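Local coordinates for protein endo-1,4-b-d-mannanase (Trichoderma reesei, PDB 1QNR) that hydrolyses internal beta-1,4-mannosidic linkages in mannan, as an endo-acting beta-mannanase of glycoside hydrolase family 5, at residues V230-P244 / A264-G278. Residues are numbered along the deposited sequence; the frame is centred on the assembly and turned at random.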
loop_
_atom_site.group_PDB
_atom_site.type_symbol
_atom_site.label_atom_id
_atom_site.label_comp_id
_atom_site.label_asym_id
_atom_site.label_seq_id
_atom_site.Cartn_x
_atom_site.Cartn_y
_atom_site.Cartn_z
ATOM N N VAL A 230 7.847 3.605 -13.400
ATOM C CA VAL A 230 7.166 4.905 -13.140
ATOM C C VAL A 230 6.931 5.705 -14.418
ATOM O O VAL A 230 6.172 6.674 -14.339
ATOM C CB VAL A 230 7.978 5.774 -12.163
ATOM C CG1 VAL A 230 8.052 5.152 -10.788
ATOM C CG2 VAL A 230 9.383 6.133 -12.629
ATOM N N GLN A 231 7.432 5.327 -15.564
ATOM C CA GLN A 231 7.163 5.955 -16.845
ATOM C C GLN A 231 5.872 5.469 -17.473
ATOM O O GLN A 231 5.392 6.081 -18.448
ATOM C CB GLN A 231 8.344 5.712 -17.855
ATOM C CG GLN A 231 9.482 6.567 -17.348
ATOM C CD GLN A 231 10.880 6.295 -17.823
ATOM O OE1 GLN A 231 11.799 6.740 -17.091
ATOM N NE2 GLN A 231 11.038 5.608 -18.934
ATOM N N ILE A 232 5.183 4.431 -16.950
ATOM C CA ILE A 232 3.904 3.945 -17.496
ATOM C C ILE A 232 2.848 5.053 -17.363
ATOM O O ILE A 232 2.666 5.595 -16.273
ATOM C CB ILE A 232 3.475 2.625 -16.757
ATOM C CG1 ILE A 232 4.490 1.486 -17.060
ATOM C CG2 ILE A 232 2.035 2.226 -17.129
ATOM C CD1 ILE A 232 4.253 0.219 -16.225
ATOM N N LYS A 233 2.154 5.406 -18.463
ATOM C CA LYS A 233 1.292 6.569 -18.454
ATOM C C LYS A 233 0.098 6.467 -17.525
ATOM O O LYS A 233 -0.323 7.495 -16.957
ATOM C CB LYS A 233 0.729 6.799 -19.900
ATOM C CG LYS A 233 1.712 6.927 -21.030
ATOM C CD LYS A 233 0.923 7.564 -22.193
ATOM C CE LYS A 233 -0.377 6.902 -22.614
ATOM N NZ LYS A 233 -0.654 7.421 -24.034
ATOM N N SER A 234 -0.400 5.216 -17.347
ATOM C CA SER A 234 -1.583 4.969 -16.510
ATOM C C SER A 234 -1.208 4.718 -15.051
ATOM O O SER A 234 -2.130 4.323 -14.271
ATOM C CB SER A 234 -2.382 3.851 -17.157
ATOM O OG SER A 234 -1.540 2.781 -17.586
ATOM N N LEU A 235 0.050 4.917 -14.635
ATOM C CA LEU A 235 0.417 4.971 -13.180
ATOM C C LEU A 235 0.690 6.436 -12.903
ATOM O O LEU A 235 1.506 7.120 -13.558
ATOM C CB LEU A 235 1.642 4.077 -12.857
ATOM C CG LEU A 235 1.422 2.588 -13.118
ATOM C CD1 LEU A 235 2.741 1.818 -12.860
ATOM C CD2 LEU A 235 0.330 1.951 -12.257
ATOM N N ASP A 236 0.110 7.009 -11.837
ATOM C CA ASP A 236 0.166 8.440 -11.570
ATOM C C ASP A 236 1.305 8.883 -10.675
ATOM O O ASP A 236 1.723 10.027 -10.670
ATOM C CB ASP A 236 -1.215 8.906 -10.961
ATOM C CG ASP A 236 -2.338 8.682 -11.912
ATOM O OD1 ASP A 236 -2.313 9.296 -13.016
ATOM O OD2 ASP A 236 -3.243 7.871 -11.653
ATOM N N PHE A 237 1.841 7.952 -9.854
ATOM C CA PHE A 237 2.960 8.272 -8.936
ATOM C C PHE A 237 3.727 6.992 -8.609
ATOM O O PHE A 237 3.159 5.903 -8.806
ATOM C CB PHE A 237 2.468 8.988 -7.634
ATOM C CG PHE A 237 1.508 8.162 -6.806
ATOM C CD1 PHE A 237 2.019 7.387 -5.755
ATOM C CD2 PHE A 237 0.128 8.274 -6.968
ATOM C CE1 PHE A 237 1.141 6.666 -4.904
ATOM C CE2 PHE A 237 -0.759 7.578 -6.125
ATOM C CZ PHE A 237 -0.257 6.781 -5.082
ATOM N N GLY A 238 4.962 7.130 -8.100
ATOM C CA GLY A 238 5.783 5.963 -7.766
ATOM C C GLY A 238 5.674 5.602 -6.278
ATOM O O GLY A 238 5.387 6.493 -5.429
ATOM N N THR A 239 5.890 4.326 -5.936
ATOM C CA THR A 239 5.973 3.871 -4.538
ATOM C C THR A 239 7.316 3.194 -4.303
ATOM O O THR A 239 7.877 2.504 -5.189
ATOM C CB THR A 239 4.860 2.799 -4.207
ATOM O OG1 THR A 239 4.853 1.747 -5.205
ATOM C CG2 THR A 239 3.472 3.486 -4.186
ATOM N N PHE A 240 7.839 3.329 -3.067
ATOM C CA PHE A 240 9.016 2.509 -2.691
ATOM C C PHE A 240 8.971 2.218 -1.183
ATOM O O PHE A 240 8.307 2.955 -0.428
ATOM C CB PHE A 240 10.379 3.091 -3.067
ATOM C CG PHE A 240 10.696 4.418 -2.413
ATOM C CD1 PHE A 240 10.275 5.606 -2.960
ATOM C CD2 PHE A 240 11.427 4.446 -1.231
ATOM C CE1 PHE A 240 10.571 6.877 -2.407
ATOM C CE2 PHE A 240 11.736 5.718 -0.610
ATOM C CZ PHE A 240 11.292 6.916 -1.237
ATOM N N HIS A 241 9.547 1.081 -0.764
ATOM C CA HIS A 241 9.539 0.620 0.635
ATOM C C HIS A 241 11.012 0.505 1.154
ATOM O O HIS A 241 11.878 0.691 0.336
ATOM C CB HIS A 241 8.857 -0.782 0.726
ATOM C CG HIS A 241 7.402 -0.810 0.246
ATOM N ND1 HIS A 241 6.655 -1.981 0.209
ATOM C CD2 HIS A 241 6.552 0.118 -0.266
ATOM C CE1 HIS A 241 5.425 -1.756 -0.198
ATOM N NE2 HIS A 241 5.336 -0.465 -0.552
ATOM N N LEU A 242 11.175 0.301 2.481
ATOM C CA LEU A 242 12.588 0.321 2.955
ATOM C C LEU A 242 12.679 -0.547 4.240
ATOM O O LEU A 242 12.129 -0.224 5.307
ATOM C CB LEU A 242 13.052 1.719 3.301
ATOM C CG LEU A 242 14.414 1.908 4.023
ATOM C CD1 LEU A 242 15.562 1.338 3.143
ATOM C CD2 LEU A 242 14.666 3.409 4.304
ATOM N N TYR A 243 13.486 -1.630 4.130
ATOM C CA TYR A 243 13.697 -2.548 5.264
ATOM C C TYR A 243 15.131 -3.084 5.301
ATOM O O TYR A 243 15.412 -4.200 4.868
ATOM C CB TYR A 243 12.726 -3.745 5.167
ATOM C CG TYR A 243 11.225 -3.369 5.385
ATOM C CD1 TYR A 243 10.747 -3.148 6.655
ATOM C CD2 TYR A 243 10.410 -3.242 4.280
ATOM C CE1 TYR A 243 9.400 -2.797 6.834
ATOM C CE2 TYR A 243 9.073 -2.844 4.418
ATOM C CZ TYR A 243 8.589 -2.680 5.687
ATOM O OH TYR A 243 7.231 -2.401 5.928
ATOM N N PRO A 244 16.045 -2.235 5.814
ATOM C CA PRO A 244 17.475 -2.661 5.904
ATOM C C PRO A 244 17.668 -3.988 6.645
ATOM O O PRO A 244 18.556 -4.785 6.210
ATOM C CB PRO A 244 18.121 -1.503 6.643
ATOM C CG PRO A 244 17.273 -0.294 6.293
ATOM C CD PRO A 244 15.851 -0.878 6.336
ATOM N N ALA A 264 14.328 9.745 -9.404
ATOM C CA ALA A 264 13.738 9.019 -10.515
ATOM C C ALA A 264 12.241 9.364 -10.727
ATOM O O ALA A 264 11.797 9.560 -11.892
ATOM C CB ALA A 264 13.910 7.496 -10.263
ATOM N N CYS A 265 11.488 9.585 -9.639
ATOM C CA CYS A 265 10.107 10.074 -9.788
ATOM C C CYS A 265 10.088 11.484 -10.405
ATOM O O CYS A 265 9.374 11.692 -11.398
ATOM C CB CYS A 265 9.397 10.117 -8.408
ATOM S SG CYS A 265 8.779 8.521 -7.828
ATOM N N LEU A 266 10.931 12.386 -9.914
ATOM C CA LEU A 266 10.952 13.793 -10.436
ATOM C C LEU A 266 11.423 13.774 -11.881
ATOM O O LEU A 266 10.833 14.566 -12.705
ATOM C CB LEU A 266 11.870 14.609 -9.510
ATOM C CG LEU A 266 11.962 16.137 -9.917
ATOM C CD1 LEU A 266 10.613 16.822 -9.897
ATOM C CD2 LEU A 266 13.006 16.749 -8.976
ATOM N N ALA A 267 12.341 12.894 -12.292
ATOM C CA ALA A 267 12.702 12.781 -13.738
ATOM C C ALA A 267 11.544 12.337 -14.587
ATOM O O ALA A 267 11.479 12.737 -15.789
ATOM C CB ALA A 267 13.921 11.882 -13.917
ATOM N N ALA A 268 10.622 11.513 -14.101
ATOM C CA ALA A 268 9.441 11.092 -14.826
ATOM C C ALA A 268 8.294 12.104 -14.686
ATOM O O ALA A 268 7.141 11.855 -15.188
ATOM C CB ALA A 268 8.999 9.690 -14.341
ATOM N N GLY A 269 8.450 13.235 -14.003
ATOM C CA GLY A 269 7.454 14.256 -13.870
ATOM C C GLY A 269 6.356 14.019 -12.829
ATOM O O GLY A 269 5.296 14.673 -12.945
ATOM N N LYS A 270 6.605 13.076 -11.887
ATOM C CA LYS A 270 5.564 12.613 -10.936
ATOM C C LYS A 270 6.053 12.585 -9.492
ATOM O O LYS A 270 7.279 12.561 -9.260
ATOM C CB LYS A 270 5.256 11.117 -11.301
ATOM C CG LYS A 270 4.711 10.995 -12.733
ATOM C CD LYS A 270 4.475 9.476 -13.086
ATOM C CE LYS A 270 4.074 9.393 -14.538
ATOM N NZ LYS A 270 3.727 8.045 -15.041
ATOM N N PRO A 271 5.166 12.631 -8.500
ATOM C CA PRO A 271 5.578 12.454 -7.087
ATOM C C PRO A 271 5.919 10.997 -6.799
ATOM O O PRO A 271 5.474 10.065 -7.488
ATOM C CB PRO A 271 4.301 12.821 -6.280
ATOM C CG PRO A 271 3.253 13.168 -7.297
ATOM C CD PRO A 271 3.689 12.746 -8.666
ATOM N N CYS A 272 6.749 10.841 -5.741
ATOM C CA CYS A 272 6.970 9.534 -5.140
ATOM C C CYS A 272 6.342 9.511 -3.742
ATOM O O CYS A 272 6.234 10.527 -3.020
ATOM C CB CYS A 272 8.466 9.366 -4.810
ATOM S SG CYS A 272 9.461 8.265 -5.856
ATOM N N VAL A 273 5.851 8.307 -3.317
ATOM C CA VAL A 273 5.371 8.053 -1.943
ATOM C C VAL A 273 6.298 7.003 -1.300
ATOM O O VAL A 273 6.485 5.890 -1.849
ATOM C CB VAL A 273 3.901 7.561 -1.888
ATOM C CG1 VAL A 273 3.447 7.196 -0.453
ATOM C CG2 VAL A 273 2.963 8.649 -2.434
ATOM N N PHE A 274 6.875 7.393 -0.163
ATOM C CA PHE A 274 7.735 6.516 0.662
ATOM C C PHE A 274 6.737 5.666 1.495
ATOM O O PHE A 274 6.307 6.110 2.585
ATOM C CB PHE A 274 8.653 7.400 1.491
ATOM C CG PHE A 274 9.635 6.818 2.457
ATOM C CD1 PHE A 274 10.049 5.487 2.312
ATOM C CD2 PHE A 274 10.185 7.587 3.486
ATOM C CE1 PHE A 274 11.027 4.998 3.203
ATOM C CE2 PHE A 274 11.129 7.100 4.394
ATOM C CZ PHE A 274 11.562 5.790 4.215
ATOM N N GLU A 275 6.273 4.556 0.929
ATOM C CA GLU A 275 5.002 3.916 1.336
ATOM C C GLU A 275 5.090 2.919 2.481
ATOM O O GLU A 275 4.048 2.660 3.108
ATOM C CB GLU A 275 4.427 3.227 0.067
ATOM C CG GLU A 275 3.064 2.539 0.263
ATOM C CD GLU A 275 2.560 1.878 -1.020
ATOM O OE1 GLU A 275 3.216 0.954 -1.543
ATOM O OE2 GLU A 275 1.401 2.279 -1.425
ATOM N N GLU A 276 6.281 2.360 2.754
ATOM C CA GLU A 276 6.496 1.529 3.937
ATOM C C GLU A 276 7.922 1.700 4.426
ATOM O O GLU A 276 8.822 1.772 3.547
ATOM C CB GLU A 276 6.320 0.015 3.696
ATOM C CG GLU A 276 4.938 -0.498 3.251
ATOM C CD GLU A 276 4.901 -1.983 3.133
ATOM O OE1 GLU A 276 5.855 -2.690 3.611
ATOM O OE2 GLU A 276 3.964 -2.582 2.538
ATOM N N TYR A 277 8.173 1.662 5.727
ATOM C CA TYR A 277 9.568 1.623 6.226
ATOM C C TYR A 277 9.553 1.196 7.699
ATOM O O TYR A 277 8.591 1.460 8.428
ATOM C CB TYR A 277 10.278 2.976 6.073
ATOM C CG TYR A 277 9.598 4.164 6.702
ATOM C CD1 TYR A 277 9.796 4.583 8.032
ATOM C CD2 TYR A 277 8.713 4.985 5.957
ATOM C CE1 TYR A 277 9.187 5.696 8.570
ATOM C CE2 TYR A 277 8.097 6.099 6.486
ATOM C CZ TYR A 277 8.305 6.476 7.808
ATOM O OH TYR A 277 7.681 7.593 8.369
ATOM N N GLY A 278 10.675 0.608 8.135
ATOM C CA GLY A 278 10.799 0.307 9.578
ATOM C C GLY A 278 12.237 -0.118 9.869
ATOM O O GLY A 278 12.927 -0.685 8.994
#
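H241 is gripped by two glutamates in different ways. E275 OE1 accepts a hydrogen bond from H241 NE2 at 2.7 Å, almost straight (173°), in the plane of the imidazole and through the anti lone pair of the carboxylate. With CG anti to the backbone N (chi1 -178°) and the chain extended from there, E275 runs alongside H241 and brings OE1 to the ring edge. E276 instead lies over one face of the ring: its CG sits 3.6 Å from the H241 ring centroid, and its carboxylate is stacked at 19° to the imidazole. E276 OE1 accepts a hydrogen bond from Y243 OH at 2.7 Å, from the anti side and somewhat out of the carboxylate plane. R54 pairs with both carboxylates, and E169 binds H241 ND1, so the imidazole is held at both nitrogens. With an alanine at H241, E275 OE1 and E169 would probably lose their common partner, and E276 CG the ring face it lies on.

Backbone bonds join the two strands in parallel: G238 N to P271 O, V273 N to G238 O, F240 N to V273 O and E275 N to F240 O. Strands 238-242 and 272-277 are neighbours in the TIM barrel of the family, linked by helix 253-267 in a beta-alpha-beta crossover. E276, at the end of the seventh barrel strand, is probably the catalytic nucleophile, as in other family 5 enzymes, and E169, just past the fourth, probably the acid/base; mannose lies close to Y243.

Across the sheet from H241, the F240 and F274 rings are tilted only slightly against each other yet offset so far that they hardly overlap, F240 CE2 touching F274 CD1 at 3.4 Å. C272 SG, disulfide-bonded to C265, meets the edge of the F240 ring.

Before the strands, K270, its chain extended beyond CG, bonds through NZ to V230 O at 2.9 Å, just ahead of the turn I232-L235, and to L235 O at 2.8 Å, at the turn's last residue.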